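PDB 6R1J: uncharacterized protein from Aeromonas hydrophila J-1, which is AhlC, one of the three components of the alpha-pore-forming toxin AHL, captured here in soluble form. Local coordinates for residues R61-L66 with E257-Q262; Q68-T73 with F250-L255; S147-K152 with V171-T176. The protein carries 3 engineered substitutions. One frame throughout, in Å; residues are numbered along the deposited sequence.

Contact 1 (R61-L66 with E257-Q262); sequences RLELQL and EVRTLQ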
loop_
_atom_site.group_PDB
_atom_site.type_symbol
_atom_site.label_atom_id
_atom_site.label_comp_id
_atom_site.label_asym_id
_atom_site.label_seq_id
_atom_site.Cartn_x
_atom_site.Cartn_y
_atom_site.Cartn_z
ATOM N N ARG A 61 28.789 34.674 -12.674
ATOM C CA ARG A 61 29.868 35.669 -12.468
ATOM C C ARG A 61 31.205 34.949 -12.245
ATOM O O ARG A 61 32.221 35.337 -12.903
ATOM C CB ARG A 61 29.456 36.620 -11.355
ATOM C CG ARG A 61 30.604 37.391 -10.722
ATOM C CD ARG A 61 30.105 38.339 -9.648
ATOM N NE ARG A 61 31.247 38.888 -8.934
ATOM C CZ ARG A 61 31.860 40.026 -9.229
ATOM N NH1 ARG A 61 32.918 40.406 -8.529
ATOM N NH2 ARG A 61 31.407 40.793 -10.203
ATOM N N LEU A 62 31.257 33.921 -11.395
ATOM C CA LEU A 62 32.539 33.247 -11.102
ATOM C C LEU A 62 33.027 32.448 -12.325
ATOM O O LEU A 62 34.243 32.370 -12.510
ATOM C CB LEU A 62 32.422 32.369 -9.853
ATOM C CG LEU A 62 33.717 31.674 -9.440
ATOM C CD1 LEU A 62 34.844 32.659 -9.213
ATOM C CD2 LEU A 62 33.494 30.833 -8.198
ATOM N N GLU A 63 32.129 31.836 -13.103
ATOM C CA GLU A 63 32.524 31.097 -14.331
ATOM C C GLU A 63 33.351 32.021 -15.249
ATOM O O GLU A 63 34.465 31.596 -15.679
ATOM C CB GLU A 63 31.312 30.584 -15.096
ATOM C CG GLU A 63 31.699 29.884 -16.380
ATOM C CD GLU A 63 30.531 29.406 -17.241
ATOM O OE1 GLU A 63 30.718 28.431 -17.938
ATOM O OE2 GLU A 63 29.438 29.959 -17.122
ATOM N N LEU A 64 32.882 33.241 -15.482
ATOM C CA LEU A 64 33.612 34.199 -16.373
ATOM C C LEU A 64 34.928 34.661 -15.699
ATOM O O LEU A 64 35.987 34.682 -16.342
ATOM C CB LEU A 64 32.649 35.342 -16.692
ATOM C CG LEU A 64 33.169 36.435 -17.624
ATOM C CD1 LEU A 64 33.731 35.839 -18.906
ATOM C CD2 LEU A 64 32.050 37.422 -17.926
ATOM N N GLN A 65 34.913 34.913 -14.393
ATOM C CA GLN A 65 36.133 35.294 -13.645
ATOM C C GLN A 65 37.179 34.197 -13.798
ATOM O O GLN A 65 38.338 34.533 -14.072
ATOM C CB GLN A 65 35.824 35.564 -12.180
ATOM C CG GLN A 65 35.046 36.839 -11.909
ATOM C CD GLN A 65 34.610 36.912 -10.460
ATOM O OE1 GLN A 65 34.394 35.890 -9.800
ATOM N NE2 GLN A 65 34.422 38.127 -9.964
ATOM N N LEU A 66 36.788 32.925 -13.671
ATOM C CA LEU A 66 37.751 31.819 -13.792
ATOM C C LEU A 66 38.246 31.701 -15.241
ATOM O O LEU A 66 39.435 31.458 -15.401
ATOM C CB LEU A 66 37.152 30.510 -13.273
ATOM C CG LEU A 66 36.855 30.508 -11.754
ATOM C CD1 LEU A 66 36.121 29.223 -11.350
ATOM C CD2 LEU A 66 38.132 30.634 -10.970
ATOM N N GLU A 257 33.579 22.853 -10.675
ATOM C CA GLU A 257 32.608 22.902 -9.544
ATOM C C GLU A 257 31.591 23.986 -9.862
ATOM O O GLU A 257 30.387 23.750 -9.647
ATOM C CB GLU A 257 33.317 23.104 -8.191
ATOM C CG GLU A 257 34.336 22.009 -7.869
ATOM C CD GLU A 257 33.761 20.607 -7.701
ATOM O OE1 GLU A 257 32.534 20.466 -7.673
ATOM O OE2 GLU A 257 34.536 19.646 -7.651
ATOM N N VAL A 258 32.046 25.143 -10.369
ATOM C CA VAL A 258 31.127 26.244 -10.762
ATOM C C VAL A 258 30.121 25.707 -11.773
ATOM O O VAL A 258 28.948 26.012 -11.638
ATOM C CB VAL A 258 31.859 27.462 -11.342
ATOM C CG1 VAL A 258 30.884 28.447 -11.972
ATOM C CG2 VAL A 258 32.681 28.138 -10.274
ATOM N N ARG A 259 30.577 24.956 -12.771
ATOM C CA ARG A 259 29.667 24.403 -13.815
ATOM C C ARG A 259 28.757 23.341 -13.189
ATOM O O ARG A 259 27.614 23.194 -13.627
ATOM C CB ARG A 259 30.502 23.869 -14.980
ATOM C CG ARG A 259 31.101 25.044 -15.736
ATOM C CD ARG A 259 31.847 24.721 -17.000
ATOM N NE ARG A 259 32.120 26.012 -17.638
ATOM C CZ ARG A 259 33.152 26.223 -18.417
ATOM N NH1 ARG A 259 33.994 25.235 -18.599
ATOM N NH2 ARG A 259 33.366 27.408 -18.963
ATOM N N THR A 260 29.252 22.572 -12.227
ATOM C CA THR A 260 28.388 21.629 -11.479
ATOM C C THR A 260 27.246 22.417 -10.843
ATOM O O THR A 260 26.108 21.989 -10.947
ATOM C CB THR A 260 29.203 20.747 -10.535
ATOM O OG1 THR A 260 30.147 20.083 -11.373
ATOM C CG2 THR A 260 28.352 19.713 -9.811
ATOM N N LEU A 261 27.499 23.534 -10.173
ATOM C CA LEU A 261 26.394 24.302 -9.536
ATOM C C LEU A 261 25.326 24.680 -10.563
ATOM O O LEU A 261 24.104 24.668 -10.245
ATOM C CB LEU A 261 26.950 25.604 -8.978
ATOM C CG LEU A 261 27.756 25.533 -7.711
ATOM C CD1 LEU A 261 28.327 26.907 -7.414
ATOM C CD2 LEU A 261 26.911 25.020 -6.545
ATOM N N GLN A 262 25.776 25.126 -11.736
ATOM C CA GLN A 262 24.850 25.637 -12.786
ATOM C C GLN A 262 23.965 24.489 -13.224
ATOM O O GLN A 262 22.800 24.729 -13.504
ATOM C CB GLN A 262 25.602 26.240 -13.976
ATOM C CG GLN A 262 26.471 27.394 -13.548
ATOM C CD GLN A 262 27.354 27.905 -14.667
ATOM O OE1 GLN A 262 28.104 27.163 -15.307
ATOM N NE2 GLN A 262 27.259 29.201 -14.896
#
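Glu63 and Arg259 form a salt bridge between two antiparallel helices of the elongated helical bundle, 28-70 and 244-264, whose local segments run at 154° to each other with axes 9.7 Å apart. Arg259 turns one flank to the carboxylate and binds the same oxygen twice: Arg259 NE lies 2.8 Å and Arg259 NH2 3.0 Å from Glu63 OE1. OE1 sits almost in the guanidinium plane, at its edge, while the carboxylate is turned 74° away from that plane. NH2 uses the anti lone pair of OE1, and NE arrives on the anti side too but tilted out of the carboxylate plane, although its bond is the straighter of the two. The second oxygen is taken by Gln262, whose NE2 donates to Glu63 OE2 over 3.2 Å from above the carboxylate plane, with OE2 close to the plane of the amide. Three N-H bonds thus hold both oxygens and restrain rotation of the carboxylate. The long extended chain of Glu63, with CG anti to the backbone N (chi1 177°), carries it across to the other helix.

Beneath this polar cluster the packing turns apolar around Val258. Val258 CG1 lies against the root of the glutamate, 3.8 Å from Glu63 CB. On the flanks, Leu62 also rests on Val88 and Leu228 of the neighbouring helices, and Glu257 makes a salt bridge to Lys152 of a second subunit. The other methyl of the valine meets two leucines one turn apart: CG2 of Val258 lies 3.8 Å from Leu66 CD1 and only 3.5 Å from Leu62 CD2, closer than two methyls normally pack.

Contact 2 (Q68-T73 with F250-L255); sequences QQLANT and FFTAAL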
loop_
_atom_site.group_PDB
_atom_site.type_symbol
_atom_site.label_atom_id
_atom_site.label_comp_id
_atom_site.label_asym_id
_atom_site.label_seq_id
_atom_site.Cartn_x
_atom_site.Cartn_y
_atom_site.Cartn_z
ATOM N N GLN A 68 38.607 34.024 -17.452
ATOM C CA GLN A 68 39.484 35.218 -17.598
ATOM C C GLN A 68 40.813 34.937 -16.910
ATOM O O GLN A 68 41.827 35.113 -17.573
ATOM C CB GLN A 68 38.783 36.497 -17.140
ATOM C CG GLN A 68 37.684 36.933 -18.081
ATOM C CD GLN A 68 36.776 38.021 -17.559
ATOM O OE1 GLN A 68 36.622 38.241 -16.365
ATOM N NE2 GLN A 68 36.107 38.687 -18.472
ATOM N N GLN A 69 40.832 34.345 -15.707
ATOM C CA GLN A 69 42.110 33.943 -15.094
ATOM C C GLN A 69 42.817 32.912 -15.957
ATOM O O GLN A 69 44.048 32.981 -16.087
ATOM C CB GLN A 69 41.996 33.333 -13.689
ATOM C CG GLN A 69 41.573 34.322 -12.626
ATOM C CD GLN A 69 42.639 35.360 -12.386
ATOM O OE1 GLN A 69 43.822 35.047 -12.369
ATOM N NE2 GLN A 69 42.202 36.595 -12.210
ATOM N N LEU A 70 42.101 31.926 -16.463
ATOM C CA LEU A 70 42.759 30.850 -17.235
ATOM C C LEU A 70 43.283 31.382 -18.601
ATOM O O LEU A 70 44.058 30.637 -19.258
ATOM C CB LEU A 70 41.760 29.705 -17.395
ATOM C CG LEU A 70 41.539 28.852 -16.128
ATOM C CD1 LEU A 70 40.342 27.950 -16.283
ATOM C CD2 LEU A 70 42.770 28.026 -15.822
ATOM N N ALA A 71 42.804 32.557 -19.026
ATOM C CA ALA A 71 43.210 33.241 -20.280
ATOM C C ALA A 71 44.557 33.956 -20.066
ATOM O O ALA A 71 45.138 34.468 -21.053
ATOM C CB ALA A 71 42.126 34.205 -20.711
ATOM N N ASN A 72 45.057 33.992 -18.827
ATOM C CA ASN A 72 46.346 34.648 -18.497
ATOM C C ASN A 72 47.481 33.805 -19.100
ATOM O O ASN A 72 47.457 32.591 -18.987
ATOM C CB ASN A 72 46.484 34.891 -16.989
ATOM C CG ASN A 72 47.816 35.518 -16.637
ATOM O OD1 ASN A 72 48.835 34.831 -16.546
ATOM N ND2 ASN A 72 47.814 36.822 -16.453
ATOM N N THR A 73 48.401 34.425 -19.831
ATOM C CA THR A 73 49.575 33.728 -20.426
ATOM C C THR A 73 50.809 34.249 -19.672
ATOM O O THR A 73 50.711 35.334 -19.036
ATOM C CB THR A 73 49.615 33.897 -21.953
ATOM O OG1 THR A 73 49.671 35.301 -22.215
ATOM C CG2 THR A 73 48.421 33.265 -22.639
ATOM N N PHE A 250 44.158 24.503 -9.982
ATOM C CA PHE A 250 43.074 24.781 -9.014
ATOM C C PHE A 250 42.011 25.664 -9.663
ATOM O O PHE A 250 40.829 25.487 -9.336
ATOM C CB PHE A 250 43.667 25.280 -7.695
ATOM C CG PHE A 250 44.418 24.167 -6.994
ATOM C CD1 PHE A 250 43.734 23.045 -6.544
ATOM C CD2 PHE A 250 45.785 24.222 -6.791
ATOM C CE1 PHE A 250 44.399 21.994 -5.927
ATOM C CE2 PHE A 250 46.451 23.164 -6.184
ATOM C CZ PHE A 250 45.760 22.050 -5.761
ATOM N N PHE A 251 42.381 26.560 -10.582
ATOM C CA PHE A 251 41.346 27.344 -11.277
ATOM C C PHE A 251 40.523 26.371 -12.125
ATOM O O PHE A 251 39.323 26.561 -12.160
ATOM C CB PHE A 251 41.917 28.507 -12.089
ATOM C CG PHE A 251 42.393 29.682 -11.269
ATOM C CD1 PHE A 251 41.723 30.085 -10.123
ATOM C CD2 PHE A 251 43.496 30.426 -11.679
ATOM C CE1 PHE A 251 42.143 31.197 -9.412
ATOM C CE2 PHE A 251 43.911 31.535 -10.957
ATOM C CZ PHE A 251 43.219 31.930 -9.845
ATOM N N THR A 252 41.163 25.429 -12.810
ATOM C CA THR A 252 40.490 24.473 -13.716
ATOM C C THR A 252 39.535 23.598 -12.871
ATOM O O THR A 252 38.359 23.413 -13.293
ATOM C CB THR A 252 41.516 23.690 -14.534
ATOM O OG1 THR A 252 42.296 24.633 -15.284
ATOM C CG2 THR A 252 40.859 22.696 -15.463
ATOM N N ALA A 253 40.000 23.096 -11.708
ATOM C CA ALA A 253 39.182 22.302 -10.765
ATOM C C ALA A 253 38.021 23.160 -10.292
ATOM O O ALA A 253 36.859 22.656 -10.336
ATOM C CB ALA A 253 40.026 21.781 -9.597
ATOM N N ALA A 254 38.270 24.406 -9.864
ATOM C CA ALA A 254 37.198 25.312 -9.397
ATOM C C ALA A 254 36.153 25.498 -10.509
ATOM O O ALA A 254 34.924 25.570 -10.227
ATOM C CB ALA A 254 37.739 26.632 -9.022
ATOM N N LEU A 255 36.602 25.622 -11.764
ATOM C CA LEU A 255 35.644 25.893 -12.860
ATOM C C LEU A 255 34.723 24.671 -13.033
ATOM O O LEU A 255 33.539 24.894 -13.293
ATOM C CB LEU A 255 36.409 26.276 -14.135
ATOM C CG LEU A 255 35.531 26.578 -15.355
ATOM C CD1 LEU A 255 34.599 27.755 -15.083
ATOM C CD2 LEU A 255 36.421 26.843 -16.573
#
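Gln69 lies over one face of the Phe251 ring, which its CB, CG and OE1 meet in turn. CB makes a CH-pi contact, 4.1 Å from the centroid of the Phe251 ring and 26° off its normal. CG stands 3.9 Å above the plane of the Phe251 ring but is displaced toward its rim, close to CE2 and CZ. A bend at chi2 (-67°) keeps the chain near the aromatic surface, and OE1 of Gln69 ends 3.8 Å from CE2 of Phe251. The amide is inclined 53° to the ring, so this is no flat stack. The ring also meets that of Phe84 from helix 78-157, nearly perpendicular to it.

Leu70 enters beside the aromatic, sliding past it in the opposite sense. Its CD2 touches the base of the phenylalanine, 3.9 Å from Phe251 CB, and lies 3.5 Å from OG1 of Thr252. That hydroxyl is already engaged with Arg248 O, one turn earlier in its own helix, so the methyl covers a polar atom that has its partner. CD1 of Leu70 points on to Leu255, 4.1 Å from its CD2.

No hydrogen bond joins the two segments directly. Polar ties come from just outside them, where the Arg248 guanidinium donates to the backbone oxygens of Leu70 and Asn72. A second subunit lies close by as well, with its Leu166 packing on Thr252. Aliphatic and aromatic side chains meeting between two helices distant in sequence, 28-70 and 244-264, with an arginine binding carbonyls where one of them gives way to loop, make this the end layer of an antiparallel helical bundle.

Contact 3 (S147-K152 with V171-T176); sequences SLNKKK and VTLTQT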
loop_
_atom_site.group_PDB
_atom_site.type_symbol
_atom_site.label_atom_id
_atom_site.label_comp_id
_atom_site.label_asym_id
_atom_site.label_seq_id
_atom_site.Cartn_x
_atom_site.Cartn_y
_atom_site.Cartn_z
ATOM N N SER A 147 -30.360 -16.061 19.850
ATOM C CA SER A 147 -31.016 -16.658 21.049
ATOM C C SER A 147 -32.415 -16.074 21.220
ATOM O O SER A 147 -33.373 -16.867 21.260
ATOM C CB SER A 147 -30.250 -16.431 22.316
ATOM O OG SER A 147 -29.253 -17.416 22.486
ATOM N N LEU A 148 -32.507 -14.744 21.358
ATOM C CA LEU A 148 -33.788 -14.021 21.593
ATOM C C LEU A 148 -34.823 -14.443 20.544
ATOM O O LEU A 148 -35.945 -14.774 20.965
ATOM C CB LEU A 148 -33.591 -12.497 21.604
ATOM C CG LEU A 148 -32.838 -11.912 22.807
ATOM C CD1 LEU A 148 -32.754 -10.396 22.691
ATOM C CD2 LEU A 148 -33.475 -12.288 24.142
ATOM N N ASN A 149 -34.462 -14.479 19.254
ATOM C CA ASN A 149 -35.386 -14.826 18.133
ATOM C C ASN A 149 -35.765 -16.320 18.160
ATOM O O ASN A 149 -36.874 -16.632 17.700
ATOM C CB ASN A 149 -34.844 -14.368 16.778
ATOM C CG ASN A 149 -35.173 -12.922 16.477
ATOM O OD1 ASN A 149 -36.220 -12.426 16.895
ATOM N ND2 ASN A 149 -34.305 -12.247 15.736
ATOM N N LYS A 150 -34.904 -17.202 18.679
ATOM C CA LYS A 150 -35.203 -18.653 18.855
ATOM C C LYS A 150 -36.196 -18.831 20.018
ATOM O O LYS A 150 -37.029 -19.749 19.942
ATOM C CB LYS A 150 -33.917 -19.463 19.060
ATOM C CG LYS A 150 -33.160 -19.772 17.781
ATOM C CD LYS A 150 -31.779 -20.336 18.011
ATOM C CE LYS A 150 -30.963 -20.364 16.736
ATOM N NZ LYS A 150 -29.514 -20.467 17.022
ATOM N N LYS A 151 -36.091 -18.014 21.071
ATOM C CA LYS A 151 -37.041 -18.006 22.224
ATOM C C LYS A 151 -38.398 -17.463 21.757
ATOM O O LYS A 151 -39.423 -18.001 22.208
ATOM C CB LYS A 151 -36.514 -17.169 23.393
ATOM C CG LYS A 151 -35.338 -17.770 24.150
ATOM C CD LYS A 151 -34.835 -16.868 25.255
ATOM C CE LYS A 151 -35.959 -16.282 26.087
ATOM N NZ LYS A 151 -35.445 -15.514 27.244
ATOM N N LYS A 152 -38.401 -16.421 20.912
ATOM C CA LYS A 152 -39.626 -15.835 20.301
ATOM C C LYS A 152 -40.337 -16.933 19.490
ATOM O O LYS A 152 -41.568 -17.049 19.618
ATOM C CB LYS A 152 -39.300 -14.609 19.439
ATOM C CG LYS A 152 -40.516 -13.994 18.763
ATOM C CD LYS A 152 -40.225 -12.788 17.926
ATOM C CE LYS A 152 -41.442 -12.417 17.114
ATOM N NZ LYS A 152 -41.268 -11.110 16.449
ATOM N N VAL A 171 -39.343 -6.362 24.477
ATOM C CA VAL A 171 -38.556 -5.216 25.027
ATOM C C VAL A 171 -37.069 -5.571 24.952
ATOM O O VAL A 171 -36.279 -4.678 24.605
ATOM C CB VAL A 171 -38.945 -4.864 26.475
ATOM C CG1 VAL A 171 -37.981 -3.860 27.099
ATOM C CG2 VAL A 171 -40.381 -4.371 26.577
ATOM N N THR A 172 -36.689 -6.798 25.317
ATOM C CA THR A 172 -35.275 -7.259 25.232
ATOM C C THR A 172 -34.801 -7.226 23.766
ATOM O O THR A 172 -33.649 -6.846 23.528
ATOM C CB THR A 172 -35.102 -8.679 25.791
ATOM O OG1 THR A 172 -35.826 -8.810 27.021
ATOM C CG2 THR A 172 -33.649 -9.036 26.013
ATOM N N LEU A 173 -35.659 -7.644 22.837
ATOM C CA LEU A 173 -35.357 -7.771 21.390
ATOM C C LEU A 173 -35.040 -6.368 20.847
ATOM O O LEU A 173 -33.986 -6.209 20.240
ATOM C CB LEU A 173 -36.554 -8.434 20.694
ATOM C CG LEU A 173 -36.304 -8.983 19.290
ATOM C CD1 LEU A 173 -35.388 -10.197 19.345
ATOM C CD2 LEU A 173 -37.616 -9.349 18.605
ATOM N N THR A 174 -35.892 -5.368 21.114
ATOM C CA THR A 174 -35.661 -3.948 20.720
ATOM C C THR A 174 -34.291 -3.491 21.236
ATOM O O THR A 174 -33.509 -2.980 20.417
ATOM C CB THR A 174 -36.760 -3.014 21.242
ATOM O OG1 THR A 174 -37.962 -3.467 20.629
ATOM C CG2 THR A 174 -36.530 -1.548 20.921
ATOM N N GLN A 175 -33.998 -3.688 22.525
ATOM C CA GLN A 175 -32.719 -3.252 23.163
ATOM C C GLN A 175 -31.523 -3.901 22.444
ATOM O O GLN A 175 -30.547 -3.191 22.138
ATOM C CB GLN A 175 -32.696 -3.595 24.661
ATOM C CG GLN A 175 -33.832 -2.962 25.472
ATOM C CD GLN A 175 -33.785 -1.451 25.478
ATOM O OE1 GLN A 175 -32.720 -0.839 25.619
ATOM N NE2 GLN A 175 -34.951 -0.833 25.343
ATOM N N THR A 176 -31.577 -5.211 22.199
ATOM C CA THR A 176 -30.471 -5.992 21.568
ATOM C C THR A 176 -30.310 -5.555 20.104
ATOM O O THR A 176 -29.170 -5.473 19.640
ATOM C CB THR A 176 -30.717 -7.502 21.698
ATOM O OG1 THR A 176 -30.940 -7.777 23.082
ATOM C CG2 THR A 176 -29.570 -8.353 21.185
#
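Segments 147-152 and 171-176 run antiparallel, at 155° with axes 10.3 Å apart, and come closest at Leu148 and Leu173, whose CA atoms are 6.4 Å apart. They are the two arms of a long helical hairpin, helices 78-157 and 163-236, not far from the turn that joins them.

Leu148 fills the interface. Its CB takes CD1 of Leu173 at 3.7 Å, while its two methyls both reach CG2 of Thr172, the side chains crossing at about a right angle and the Leu148 CD1 to Thr172 CG2 distance also 3.7 Å. CD1 then meets Thr176 tip to tip, 3.2 Å from OG1. The hydroxyl is turned back on its own helix: chi1 of -53° places OG1 beside the backbone N, where it donates to Thr172 O at 2.9 Å from above the carbonyl plane. That carbonyl also receives the amide of Thr176, so one oxygen serves two donors of the same residue. The methyl therefore packs against a buried hydroxyl whose proton is already used within the helix.

Leu173 answers from the other arm. With CG anti to the backbone N (chi1 -164°), its methyls swing across the side chain of Asn149, where CD1 of Leu173 lies 3.4 Å from OD1. The aliphatic part of Lys152 passes the same leucine more loosely. Leu169, one turn before Leu173, extends the packing onto Leu148 and Lys152.

Two leucines therefore make the apolar centre, with Asn149, Lys152 and Thr172 around it at the surface and Thr176 buried against Leu148. The two segments meet here through largely apolar packing, with no hydrogen bond or salt bridge between them.

Overall arrangement
Contacts 1 and 2 are successive layers between helices 28-70 and 244-264, their centres 11 Å apart. Leu66 joins them, with its CD2 3.7 Å from Phe251 CD1. Contact 3 lies on the other side of the chain's centre, 85 Å from contact 1 and 94 Å from contact 2 between centres, yet is nested within the loops both close. In the assembly the equivalent region of a second subunit comes to contacts 1 and 2: its Lys152 salt-bridges Glu257 and packs on Ala253. A bound sodium ion lies about 9 Å from the Gln262 side chain. Thr224 and Asp264 form a sodium site, and Thr224 also touches Glu257 and Leu261 of contact 1.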